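PDB 1ZBM: hypothetical protein AF1704 from Archaeoglobus fulgidus, which probably converts cyclic dehypoxanthinylfutalosinate into 1,4-dihydroxy-6-naphthoate and dihydroxyacetone, a step in menaquinone (vitamin K2) biosynthesis. Local coordinates for residues 203-208 and 245-250; 79-84 and 199-204; 62-67 and 185-190; 22-27 and 217-222; 180-185 and 255-260. All coordinates share one frame; numbering follows the deposited sequence.

Interaction 1: 203-208 and 245-250; sequences AMRESI and YTYNMP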
# COMPACT_ATOMS: atom_id res chain seq x y z
N ALA A 203 11.86 11.31 11.72
CA ALA A 203 10.51 11.66 12.11
C ALA A 203 9.53 10.57 11.73
O ALA A 203 8.57 10.31 12.45
CB ALA A 203 10.11 12.98 11.46
N MSE A 204 9.78 9.94 10.58
CA MSE A 204 8.89 8.89 10.09
C MSE A 204 8.94 7.69 11.03
O MSE A 204 7.89 7.16 11.41
CB MSE A 204 9.31 8.47 8.68
CG MSE A 204 8.30 7.58 7.97
SE MSE A 204 6.58 8.42 7.58
CE MSE A 204 5.43 7.42 8.80
N ARG A 205 10.14 7.28 11.41
CA ARG A 205 10.31 6.14 12.32
C ARG A 205 9.67 6.40 13.67
O ARG A 205 9.02 5.52 14.25
CB ARG A 205 11.79 5.84 12.52
CG ARG A 205 12.40 5.11 11.35
CD ARG A 205 13.87 4.83 11.57
NE ARG A 205 14.35 3.87 10.58
CZ ARG A 205 15.60 3.80 10.16
NH1 ARG A 205 16.51 4.64 10.63
NH2 ARG A 205 15.93 2.89 9.26
N GLU A 206 9.84 7.62 14.17
CA GLU A 206 9.27 7.95 15.45
C GLU A 206 7.75 7.87 15.40
O GLU A 206 7.12 7.40 16.35
CB GLU A 206 9.68 9.36 15.87
CG GLU A 206 9.30 9.67 17.30
CD GLU A 206 9.75 11.04 17.73
OE1 GLU A 206 10.95 11.36 17.51
OE2 GLU A 206 8.92 11.78 18.29
N SER A 207 7.16 8.32 14.30
CA SER A 207 5.71 8.30 14.19
C SER A 207 5.14 6.87 14.20
O SER A 207 4.09 6.60 14.79
CB SER A 207 5.26 9.04 12.92
OG SER A 207 3.87 9.34 12.99
N ILE A 208 5.86 5.96 13.55
CA ILE A 208 5.49 4.54 13.46
C ILE A 208 5.62 3.87 14.84
O ILE A 208 4.70 3.18 15.30
CB ILE A 208 6.42 3.81 12.46
CG1 ILE A 208 6.27 4.43 11.07
CG2 ILE A 208 6.10 2.32 12.44
CD1 ILE A 208 7.39 4.04 10.10
N TYR A 245 8.56 -4.25 9.64
CA TYR A 245 8.92 -3.99 8.25
C TYR A 245 8.73 -2.52 7.89
O TYR A 245 9.48 -1.97 7.07
CB TYR A 245 8.08 -4.84 7.30
CG TYR A 245 8.23 -6.34 7.45
CD1 TYR A 245 9.49 -6.93 7.56
CD2 TYR A 245 7.11 -7.17 7.45
CE1 TYR A 245 9.63 -8.32 7.66
CE2 TYR A 245 7.25 -8.56 7.55
CZ TYR A 245 8.51 -9.12 7.65
OH TYR A 245 8.64 -10.49 7.75
N THR A 246 7.72 -1.90 8.48
CA THR A 246 7.42 -0.50 8.24
C THR A 246 8.44 0.37 8.95
O THR A 246 8.85 1.42 8.43
CB THR A 246 6.01 -0.14 8.76
OG1 THR A 246 5.11 -1.23 8.51
CG2 THR A 246 5.47 1.11 8.06
N TYR A 247 8.87 -0.05 10.13
CA TYR A 247 9.84 0.74 10.88
C TYR A 247 11.19 0.79 10.18
O TYR A 247 11.85 1.83 10.16
CB TYR A 247 10.03 0.19 12.29
CG TYR A 247 10.92 1.07 13.15
CD1 TYR A 247 10.42 2.23 13.75
CD2 TYR A 247 12.26 0.74 13.35
CE1 TYR A 247 11.25 3.03 14.53
CE2 TYR A 247 13.08 1.54 14.13
CZ TYR A 247 12.57 2.68 14.72
OH TYR A 247 13.39 3.44 15.51
N ASN A 248 11.60 -0.34 9.60
CA ASN A 248 12.88 -0.45 8.88
C ASN A 248 12.81 -1.63 7.91
O ASN A 248 12.66 -2.78 8.33
CB ASN A 248 14.02 -0.66 9.89
CG ASN A 248 15.39 -0.58 9.24
OD1 ASN A 248 15.72 0.40 8.58
ND2 ASN A 248 16.21 -1.61 9.43
N MSE A 249 12.94 -1.37 6.62
CA MSE A 249 12.88 -2.45 5.64
C MSE A 249 14.07 -3.40 5.80
O MSE A 249 15.21 -3.01 5.57
CB MSE A 249 12.87 -1.87 4.22
CG MSE A 249 12.43 -2.85 3.15
SE MSE A 249 12.48 -2.02 1.41
CE MSE A 249 10.83 -1.02 1.53
N PRO A 250 13.82 -4.65 6.20
CA PRO A 250 14.92 -5.62 6.39
C PRO A 250 15.48 -6.12 5.06
O PRO A 250 14.90 -5.87 4.00
CB PRO A 250 14.26 -6.73 7.20
CG PRO A 250 12.86 -6.74 6.65
CD PRO A 250 12.53 -5.25 6.58
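R205 donates both hydrogen bonds of this contact, to Y247 and N248. Its NE gives to the backbone carbonyl O of Y247 at 3.3 Å, and the bond is fairly straight, with 157° at the hydrogen; the acceptor lies at the edge of the guanidinium, in its plane. NH2 reaches OD1 of N248 at 2.6 Å, a weak bond because it is strongly bent, and the amide stands 66° from the guanidinium plane. Y247 is the last residue of helix 244-247, where a carbonyl commonly lacks its in-helix partner, so a long donor such as arginine suits the place. Helix 194-213 thus holds the end of helix 244-247 within one lobe of this periplasmic-binding-protein-like fold.

R205 also serves the non-polar contacts. Extended from CG to NE, its chain crosses the Y247 side chain at about a right angle, and CG sits over one ring face, 4.2 Å from the centroid, a CH-pi contact. The charge at CZ is farther off, at most a weak cation-pi attraction. One turn on, I208 brings CD1 into van der Waals contact with T246 O at 3.4 Å and lies 4.1 Å from CG2 of T246 with the same methyl, while the T246 hydroxyl turns to N243.

Interaction 2: 79-84 and 199-204; sequences LSAGAS and EFLRAM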
# COMPACT_ATOMS: atom_id res chain seq x y z
N LEU A 79 12.36 4.85 0.80
CA LEU A 79 12.71 5.28 2.15
C LEU A 79 12.70 4.05 3.06
O LEU A 79 11.81 3.21 2.96
CB LEU A 79 11.70 6.32 2.63
CG LEU A 79 12.13 7.14 3.84
CD1 LEU A 79 13.27 8.10 3.47
CD2 LEU A 79 10.91 7.93 4.33
N SER A 80 13.66 3.94 3.96
CA SER A 80 13.72 2.76 4.82
C SER A 80 12.47 2.53 5.67
O SER A 80 12.17 1.39 6.02
CB SER A 80 14.95 2.82 5.72
OG SER A 80 16.13 2.94 4.92
N ALA A 81 11.72 3.59 5.96
CA ALA A 81 10.52 3.49 6.77
C ALA A 81 9.25 3.91 6.03
O ALA A 81 9.26 4.83 5.21
CB ALA A 81 10.67 4.35 8.02
N GLY A 82 8.15 3.23 6.34
CA GLY A 82 6.88 3.56 5.72
C GLY A 82 6.30 2.47 4.84
O GLY A 82 5.12 2.53 4.50
N ALA A 83 7.11 1.49 4.47
CA ALA A 83 6.63 0.41 3.61
C ALA A 83 5.57 -0.46 4.27
O ALA A 83 5.54 -0.60 5.49
CB ALA A 83 7.81 -0.47 3.16
N SER A 84 4.68 -1.02 3.46
CA SER A 84 3.65 -1.92 3.96
C SER A 84 4.01 -3.27 3.33
O SER A 84 4.16 -3.37 2.11
CB SER A 84 2.24 -1.44 3.56
OG SER A 84 2.05 -1.42 2.16
N GLU A 199 16.54 13.56 8.35
CA GLU A 199 15.57 14.13 9.28
C GLU A 199 14.19 13.52 9.12
O GLU A 199 13.57 13.13 10.10
CB GLU A 199 15.48 15.65 9.09
CG GLU A 199 14.57 16.34 10.08
CD GLU A 199 14.95 16.04 11.52
OE1 GLU A 199 16.14 15.85 11.81
OE2 GLU A 199 14.04 15.99 12.37
N PHE A 200 13.71 13.46 7.89
CA PHE A 200 12.39 12.91 7.66
C PHE A 200 12.33 11.43 8.02
O PHE A 200 11.31 10.94 8.51
CB PHE A 200 11.96 13.07 6.21
CG PHE A 200 10.59 12.56 5.96
CD1 PHE A 200 9.48 13.31 6.31
CD2 PHE A 200 10.41 11.28 5.46
CE1 PHE A 200 8.21 12.79 6.17
CE2 PHE A 200 9.14 10.75 5.31
CZ PHE A 200 8.03 11.51 5.67
N LEU A 201 13.42 10.72 7.76
CA LEU A 201 13.48 9.31 8.09
C LEU A 201 13.32 9.15 9.59
O LEU A 201 12.59 8.27 10.06
CB LEU A 201 14.82 8.71 7.67
CG LEU A 201 15.01 7.32 8.26
CD1 LEU A 201 13.93 6.39 7.73
CD2 LEU A 201 16.40 6.80 7.90
N ARG A 202 13.99 10.03 10.34
CA ARG A 202 13.92 10.02 11.81
C ARG A 202 12.50 10.30 12.29
O ARG A 202 12.00 9.60 13.17
CB ARG A 202 14.87 11.07 12.40
CG ARG A 202 14.93 11.07 13.94
CD ARG A 202 15.79 12.21 14.49
NE ARG A 202 15.12 13.50 14.31
CZ ARG A 202 14.07 13.91 15.02
NH1 ARG A 202 13.57 13.13 15.97
NH2 ARG A 202 13.50 15.07 14.76
N ALA A 203 11.86 11.31 11.72
CA ALA A 203 10.51 11.66 12.11
C ALA A 203 9.53 10.57 11.73
O ALA A 203 8.57 10.31 12.45
CB ALA A 203 10.11 12.98 11.46
N MSE A 204 9.78 9.94 10.58
CA MSE A 204 8.89 8.89 10.09
C MSE A 204 8.94 7.69 11.03
O MSE A 204 7.89 7.16 11.41
CB MSE A 204 9.31 8.47 8.68
CG MSE A 204 8.30 7.58 7.97
SE MSE A 204 6.58 8.42 7.58
CE MSE A 204 5.43 7.42 8.80
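A81 and M204 mark the closest backbone approach, 6.5 Å between their CA atoms, where the irregular middle of strand 76-86 passes beside helix 194-213. The strand is an outer one of a five-stranded mixed sheet, and the helix packs against it in an alpha/beta arrangement, mainly through apolar side chains.

L79 and F200 cross at about a right angle. The methyl CD2 of L79 meets the rim of the F200 ring in its plane, 3.5 Å from CE2 and nearly as close to CD2 of the ring, so the branched leucine fits the ring's edge. F200 reaches this far because CG stands opposite the backbone N (chi1 -178°), which carries the ring out from the helix to the strand; M29 of helix 20-30 also packs on it.

A81 is small enough to let the helix come near. Its CB touches two longer side chains, 3.9 Å from CD1 of L201 and 4.0 Å from CG of M204. G82 follows with a positive phi of 115°, a conformation in which a side chain would be jammed against the preceding carbonyl, so glycine suits the turn of the chain. Beyond CG the selenomethionine bends at chi2 and chi3, and its end packs on M25 and F26. At the partly exposed border of the contact, CB of S80 lies 4.2 Å from CD1 of L201.

Interaction 3: 62-67 and 185-190; sequences TAISAH and LNAIRR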
# COMPACT_ATOMS: atom_id res chain seq x y z
N THR A 62 6.27 10.77 -0.95
CA THR A 62 4.95 10.24 -1.25
C THR A 62 4.85 8.73 -1.08
O THR A 62 5.80 8.01 -1.36
CB THR A 62 4.52 10.58 -2.70
OG1 THR A 62 3.25 9.97 -2.98
CG2 THR A 62 5.53 10.06 -3.69
N ALA A 63 3.70 8.24 -0.62
CA ALA A 63 3.51 6.80 -0.50
C ALA A 63 3.40 6.37 -1.96
O ALA A 63 3.12 7.20 -2.83
CB ALA A 63 2.22 6.48 0.24
N ILE A 64 3.62 5.09 -2.24
CA ILE A 64 3.54 4.61 -3.61
C ILE A 64 3.70 3.10 -3.67
O ILE A 64 4.54 2.53 -2.99
CB ILE A 64 4.63 5.25 -4.49
CG1 ILE A 64 4.43 4.85 -5.95
CG2 ILE A 64 6.01 4.77 -4.04
CD1 ILE A 64 5.43 5.47 -6.89
N SER A 65 2.89 2.46 -4.51
CA SER A 65 2.92 1.01 -4.69
C SER A 65 4.30 0.54 -5.15
O SER A 65 4.97 1.23 -5.90
CB SER A 65 1.88 0.61 -5.74
OG SER A 65 0.57 0.92 -5.31
N ALA A 66 4.72 -0.63 -4.69
CA ALA A 66 6.03 -1.13 -5.11
C ALA A 66 6.05 -1.21 -6.64
O ALA A 66 7.03 -0.83 -7.28
CB ALA A 66 6.32 -2.51 -4.51
N HIS A 67 4.96 -1.70 -7.22
CA HIS A 67 4.83 -1.80 -8.67
C HIS A 67 5.22 -0.47 -9.34
O HIS A 67 6.18 -0.40 -10.10
CB HIS A 67 3.38 -2.15 -9.03
CG HIS A 67 3.11 -2.22 -10.50
ND1 HIS A 67 1.83 -2.34 -11.01
CD2 HIS A 67 3.94 -2.20 -11.57
CE1 HIS A 67 1.89 -2.39 -12.33
NE2 HIS A 67 3.15 -2.31 -12.70
N LEU A 185 5.06 1.41 -0.56
CA LEU A 185 6.37 1.90 -0.12
C LEU A 185 6.36 3.40 0.14
O LEU A 185 5.53 4.14 -0.37
CB LEU A 185 7.41 1.61 -1.20
CG LEU A 185 7.61 0.19 -1.73
CD1 LEU A 185 8.46 0.25 -2.99
CD2 LEU A 185 8.26 -0.69 -0.68
N ASN A 186 7.31 3.85 0.94
CA ASN A 186 7.42 5.27 1.17
C ASN A 186 8.57 5.70 0.27
O ASN A 186 9.66 5.13 0.34
CB ASN A 186 7.72 5.61 2.63
CG ASN A 186 6.73 6.59 3.20
OD1 ASN A 186 7.01 7.29 4.18
ND2 ASN A 186 5.55 6.65 2.59
N ALA A 187 8.32 6.68 -0.59
CA ALA A 187 9.31 7.15 -1.55
C ALA A 187 9.70 8.61 -1.33
O ALA A 187 8.85 9.48 -1.13
CB ALA A 187 8.77 6.96 -2.96
N ILE A 188 11.01 8.88 -1.39
CA ILE A 188 11.52 10.24 -1.22
C ILE A 188 12.31 10.69 -2.45
O ILE A 188 13.21 9.99 -2.91
CB ILE A 188 12.39 10.36 0.08
CG1 ILE A 188 12.89 11.80 0.27
CG2 ILE A 188 13.55 9.41 0.04
CD1 ILE A 188 13.49 12.05 1.63
N ARG A 189 11.95 11.86 -2.98
CA ARG A 189 12.57 12.42 -4.18
C ARG A 189 14.09 12.43 -4.01
O ARG A 189 14.60 12.68 -2.91
CB ARG A 189 12.02 13.84 -4.44
CG ARG A 189 11.88 14.21 -5.93
CD ARG A 189 10.91 15.39 -6.18
NE ARG A 189 11.37 16.64 -5.59
CZ ARG A 189 10.59 17.70 -5.36
NH1 ARG A 189 9.30 17.67 -5.67
NH2 ARG A 189 11.11 18.79 -4.79
N ARG A 190 14.83 12.15 -5.08
CA ARG A 190 16.28 12.09 -4.98
C ARG A 190 17.00 13.44 -4.94
O ARG A 190 18.18 13.49 -4.60
CB ARG A 190 16.84 11.24 -6.13
CG ARG A 190 16.45 9.76 -6.08
CD ARG A 190 16.89 9.05 -7.36
NE ARG A 190 16.50 7.65 -7.42
CZ ARG A 190 17.09 6.67 -6.74
NH1 ARG A 190 18.11 6.94 -5.93
NH2 ARG A 190 16.66 5.43 -6.87
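The carbonyl O of I64 accepts the backbone N-H of L185 at 2.7 Å, and I64 N returns the bond to L185 O at 2.8 Å, making the two residues an antiparallel hydrogen-bonded pair. T62 and A187 form the next such pair, with A63 and N186 as the non-hydrogen-bonded pair between them. Strands 61-65 and 181-189 are inner neighbours in the mixed sheet of a periplasmic-binding-protein-like fold, here markedly twisted, with 126° between the short strand directions.

In the non-hydrogen-bonded pair the CA atoms of A63 and N186 are 4.5 Å apart, and CA of A63 makes a CA-H...O contact with L185 O. Small A63 leaves room for the N186 amide, whose ND2 lies beside its CA. On the other side of the sheet CG2 of I64 touches CB of A187 at 3.7 Å, a close contact for which the small alanine leaves room.

The L185 side chain reaches past the end of strand 61-65 to the start of helix 66-69. With CG set opposite the carbonyl carbon (chi1 -54°), its CD1 comes to 3.5 Å from CA of A66. A serine here would probably lose the CD1 contact with A66 and open a gap at the helix start. A66 itself packs on T114, a predicted substrate-binding residue, and its CB lies 3.8 Å from CD1 of L185.

Interaction 4: 22-27 and 217-222; sequences DAFMFY and EAIEYA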
# COMPACT_ATOMS: atom_id res chain seq x y z
N ASP A 22 -2.70 3.86 7.21
CA ASP A 22 -1.88 5.04 6.94
C ASP A 22 -2.03 6.13 8.01
O ASP A 22 -1.04 6.63 8.54
CB ASP A 22 -2.21 5.61 5.56
CG ASP A 22 -1.34 6.77 5.19
OD1 ASP A 22 -1.47 7.85 5.82
OD2 ASP A 22 -0.51 6.62 4.27
N ALA A 23 -3.27 6.49 8.33
CA ALA A 23 -3.53 7.51 9.34
C ALA A 23 -2.89 7.06 10.66
O ALA A 23 -2.34 7.87 11.41
CB ALA A 23 -5.04 7.70 9.53
N PHE A 24 -2.98 5.76 10.91
CA PHE A 24 -2.43 5.13 12.10
C PHE A 24 -0.93 5.43 12.18
O PHE A 24 -0.45 6.02 13.15
CB PHE A 24 -2.69 3.62 12.02
CG PHE A 24 -2.21 2.84 13.21
CD1 PHE A 24 -2.93 2.85 14.41
CD2 PHE A 24 -1.04 2.10 13.14
CE1 PHE A 24 -2.48 2.12 15.52
CE2 PHE A 24 -0.58 1.37 14.25
CZ PHE A 24 -1.31 1.39 15.44
N MSE A 25 -0.21 5.05 11.13
CA MSE A 25 1.22 5.26 11.01
C MSE A 25 1.61 6.74 11.14
O MSE A 25 2.57 7.09 11.83
CB MSE A 25 1.70 4.70 9.67
CG MSE A 25 3.19 4.76 9.43
SE MSE A 25 3.62 4.34 7.56
CE MSE A 25 2.55 2.72 7.39
N PHE A 26 0.84 7.62 10.49
CA PHE A 26 1.13 9.06 10.52
C PHE A 26 0.51 9.87 11.66
O PHE A 26 0.75 11.07 11.76
CB PHE A 26 0.71 9.73 9.21
CG PHE A 26 1.66 9.49 8.07
CD1 PHE A 26 1.47 8.43 7.21
CD2 PHE A 26 2.71 10.36 7.84
CE1 PHE A 26 2.32 8.24 6.12
CE2 PHE A 26 3.57 10.19 6.76
CZ PHE A 26 3.37 9.12 5.89
N TYR A 27 -0.28 9.22 12.52
CA TYR A 27 -0.92 9.91 13.63
C TYR A 27 -0.00 10.81 14.45
O TYR A 27 -0.30 11.99 14.65
CB TYR A 27 -1.61 8.91 14.57
CG TYR A 27 -2.05 9.55 15.86
CD1 TYR A 27 -1.26 9.48 17.01
CD2 TYR A 27 -3.22 10.30 15.91
CE1 TYR A 27 -1.63 10.15 18.17
CE2 TYR A 27 -3.59 10.97 17.07
CZ TYR A 27 -2.80 10.89 18.19
OH TYR A 27 -3.18 11.56 19.34
N GLU A 217 -4.72 5.01 20.91
CA GLU A 217 -4.74 6.43 20.65
C GLU A 217 -4.62 6.68 19.14
O GLU A 217 -5.46 7.35 18.54
CB GLU A 217 -3.59 7.12 21.38
CG GLU A 217 -3.70 8.63 21.39
CD GLU A 217 -2.44 9.30 21.89
OE1 GLU A 217 -1.81 8.76 22.82
OE2 GLU A 217 -2.08 10.38 21.37
N ALA A 218 -3.57 6.14 18.52
CA ALA A 218 -3.36 6.32 17.09
C ALA A 218 -4.53 5.80 16.24
O ALA A 218 -4.91 6.41 15.25
CB ALA A 218 -2.06 5.65 16.66
N ILE A 219 -5.10 4.68 16.65
CA ILE A 219 -6.21 4.08 15.92
C ILE A 219 -7.48 4.93 16.04
O ILE A 219 -8.33 4.92 15.15
CB ILE A 219 -6.50 2.66 16.46
CG1 ILE A 219 -6.75 1.70 15.29
CG2 ILE A 219 -7.69 2.68 17.42
CD1 ILE A 219 -7.93 2.04 14.45
N GLU A 220 -7.61 5.65 17.14
CA GLU A 220 -8.78 6.50 17.38
C GLU A 220 -8.95 7.52 16.26
O GLU A 220 -10.04 7.67 15.70
CB GLU A 220 -8.64 7.23 18.71
CG GLU A 220 -9.90 7.97 19.13
CD GLU A 220 -11.07 7.03 19.34
OE1 GLU A 220 -10.91 6.03 20.08
OE2 GLU A 220 -12.16 7.28 18.76
N TYR A 221 -7.88 8.23 15.94
CA TYR A 221 -7.93 9.22 14.89
C TYR A 221 -8.09 8.53 13.53
O TYR A 221 -8.85 8.98 12.67
CB TYR A 221 -6.65 10.05 14.89
CG TYR A 221 -6.52 10.97 13.69
CD1 TYR A 221 -7.28 12.13 13.60
CD2 TYR A 221 -5.65 10.65 12.65
CE1 TYR A 221 -7.18 12.97 12.49
CE2 TYR A 221 -5.54 11.48 11.53
CZ TYR A 221 -6.31 12.63 11.46
OH TYR A 221 -6.22 13.46 10.36
N ALA A 222 -7.37 7.42 13.35
CA ALA A 222 -7.40 6.67 12.11
C ALA A 222 -8.79 6.23 11.72
O ALA A 222 -9.08 5.98 10.55
CB ALA A 222 -6.49 5.44 12.22
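Y27 and F24 both swing CG to the side opposite their backbone N (chi1 169° for Y27), which carries the two rings out from helix 20-30 to helix 215-222. E217 makes the same choice and then runs extended, so its carboxylate arrives at the phenol of Y27. There the hydroxyl OH of Y27 donates to OE2 of E217 at 2.6 Å, using the anti lone pair of that oxygen, and the carboxylate stands almost upright to the ring, with 86° between the planes.

The Y27 ring lies on the backbone of the other helix. CA of A218 sits over one face, 4.0 Å from the centroid and displaced toward the rim, a CH-pi contact possible because alanine adds so little bulk. CB of Y221 comes obliquely to CD2 of Y27 at 3.6 Å. A leucine in place of Y27 would probably leave the E217 carboxylate without this partner and the A218 backbone without its aromatic cover.

F24 turns its rim to the backbone around I219, and its CD1 is 3.7 Å from CB of A218. Where the helices come nearest, alanine meets alanine: CB of A23 lies 3.6 Å from CA of A222, and such small residues let the short axes approach to 7.9 Å at 130°. Around this pair, F24 continues onto A211 of helix 194-213 and A238 of helix 231-241, while H31 meets the rings of both Y27 and Y221, placing helix 20-30 within the helical part of its lobe.

Interaction 5: 180-185 and 255-260; sequences PLPLGL and AALKKL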
# COMPACT_ATOMS: atom_id res chain seq x y z
N PRO A 180 8.86 -12.02 2.51
CA PRO A 180 7.68 -11.18 2.75
C PRO A 180 7.20 -10.57 1.42
O PRO A 180 7.93 -10.57 0.43
CB PRO A 180 8.20 -10.13 3.72
CG PRO A 180 9.26 -10.86 4.48
CD PRO A 180 9.97 -11.64 3.40
N LEU A 181 5.98 -10.04 1.39
CA LEU A 181 5.42 -9.45 0.17
C LEU A 181 5.35 -7.91 0.19
O LEU A 181 4.49 -7.34 0.88
CB LEU A 181 4.00 -10.01 -0.04
CG LEU A 181 3.39 -10.08 -1.45
CD1 LEU A 181 1.87 -10.23 -1.32
CD2 LEU A 181 3.73 -8.86 -2.25
N PRO A 182 6.23 -7.23 -0.57
CA PRO A 182 6.27 -5.76 -0.65
C PRO A 182 5.03 -5.22 -1.34
O PRO A 182 4.79 -5.55 -2.50
CB PRO A 182 7.52 -5.48 -1.48
CG PRO A 182 8.31 -6.75 -1.41
CD PRO A 182 7.27 -7.82 -1.42
N LEU A 183 4.25 -4.38 -0.66
CA LEU A 183 3.03 -3.84 -1.28
C LEU A 183 3.07 -2.34 -1.51
O LEU A 183 3.03 -1.88 -2.65
CB LEU A 183 1.81 -4.20 -0.43
CG LEU A 183 1.54 -5.69 -0.30
CD1 LEU A 183 0.54 -5.91 0.81
CD2 LEU A 183 1.03 -6.25 -1.63
N GLY A 184 3.13 -1.58 -0.42
CA GLY A 184 3.19 -0.14 -0.52
C GLY A 184 4.54 0.32 -0.01
O GLY A 184 5.11 -0.31 0.88
N LEU A 185 5.06 1.41 -0.56
CA LEU A 185 6.37 1.90 -0.12
C LEU A 185 6.36 3.40 0.14
O LEU A 185 5.53 4.14 -0.37
CB LEU A 185 7.41 1.61 -1.20
CG LEU A 185 7.61 0.19 -1.73
CD1 LEU A 185 8.46 0.25 -2.99
CD2 LEU A 185 8.26 -0.69 -0.68
N ALA A 255 15.23 -8.06 -0.92
CA ALA A 255 15.39 -9.19 -1.83
C ALA A 255 14.09 -9.49 -2.55
O ALA A 255 14.08 -9.82 -3.74
CB ALA A 255 15.86 -10.42 -1.07
N ALA A 256 12.98 -9.37 -1.81
CA ALA A 256 11.66 -9.63 -2.37
C ALA A 256 11.32 -8.65 -3.49
O ALA A 256 10.78 -9.04 -4.51
CB ALA A 256 10.62 -9.56 -1.27
N LEU A 257 11.64 -7.37 -3.30
CA LEU A 257 11.37 -6.40 -4.36
C LEU A 257 12.19 -6.78 -5.57
O LEU A 257 11.68 -6.84 -6.69
CB LEU A 257 11.77 -5.00 -3.95
CG LEU A 257 10.75 -4.12 -3.23
CD1 LEU A 257 11.42 -2.76 -3.04
CD2 LEU A 257 9.46 -3.97 -4.04
N LYS A 258 13.47 -7.04 -5.34
CA LYS A 258 14.36 -7.41 -6.44
C LYS A 258 13.71 -8.54 -7.22
O LYS A 258 13.61 -8.47 -8.45
CB LYS A 258 15.73 -7.87 -5.90
CG LYS A 258 16.80 -7.96 -6.99
CD LYS A 258 17.94 -8.93 -6.61
CE LYS A 258 18.89 -9.16 -7.80
NZ LYS A 258 19.87 -10.27 -7.58
N LYS A 259 13.24 -9.57 -6.52
CA LYS A 259 12.59 -10.72 -7.15
C LYS A 259 11.33 -10.31 -7.89
O LYS A 259 11.14 -10.63 -9.07
CB LYS A 259 12.24 -11.78 -6.10
CG LYS A 259 11.52 -12.99 -6.66
CD LYS A 259 12.39 -13.70 -7.67
CE LYS A 259 11.70 -14.90 -8.26
NZ LYS A 259 12.55 -15.47 -9.35
N LEU A 260 10.45 -9.60 -7.18
CA LEU A 260 9.21 -9.13 -7.76
C LEU A 260 9.48 -8.45 -9.10
O LEU A 260 8.83 -8.75 -10.10
CB LEU A 260 8.52 -8.15 -6.81
CG LEU A 260 7.33 -7.36 -7.34
CD1 LEU A 260 6.19 -8.31 -7.72
CD2 LEU A 260 6.85 -6.37 -6.28
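P182 faces L257 and A256 from strand 181-189, and its ring carbons meet both of them on helix 251-265. Its CB meets the methyl CD2 of L257 at 3.5 Å, with CG of L257 just behind. The ring's CG, at its tip, lies 3.6 Å from CB of A256, and CD closes back toward the same methyl at 3.8 Å. The rigid ring offers the helix an apolar surface.

L257 reaches the strand because CG is turned opposite its own carbonyl carbon (chi1 -89°); its other methyl, CD1, approaches CD1 of L185 at 4.2 Å. This is a helix laid across a sheet strand nearly at right angles, 84° between the short axes, as part of the alpha/beta packing of the mixed five-stranded sheet. Just beyond P182 the strand has a classic beta bulge, L183 and G184 both facing S84 of the neighbouring strand.

A256 suits its place by being small, its CB being 3.3 Å from the carbonyl O of P180. W173 of helix 169-174 packs on A256 and also on L260.

Overall arrangement
Strand 181-189 ties interactions 3 and 5 together: they share L185, their centres are about 13 Å apart, and A66 N lies 2.9 Å from L183 O. Interactions 1 and 2 sit on helix 194-213, centres about 5 Å apart. Interaction 2 joins the sheet of interaction 3 where L79 N approaches N186 O at 2.8 Å. Interaction 4 meets interaction 1 through M25, whose O is 2.8 Å from S207 OG. Interactions 3 and 5 lie nearest the predicted substrate site, the side chains of A66 and L260 being about 3 and 4 Å from that of T114; those of A63 and A23 are about 10 and 11 Å from that of H152, the predicted proton acceptor.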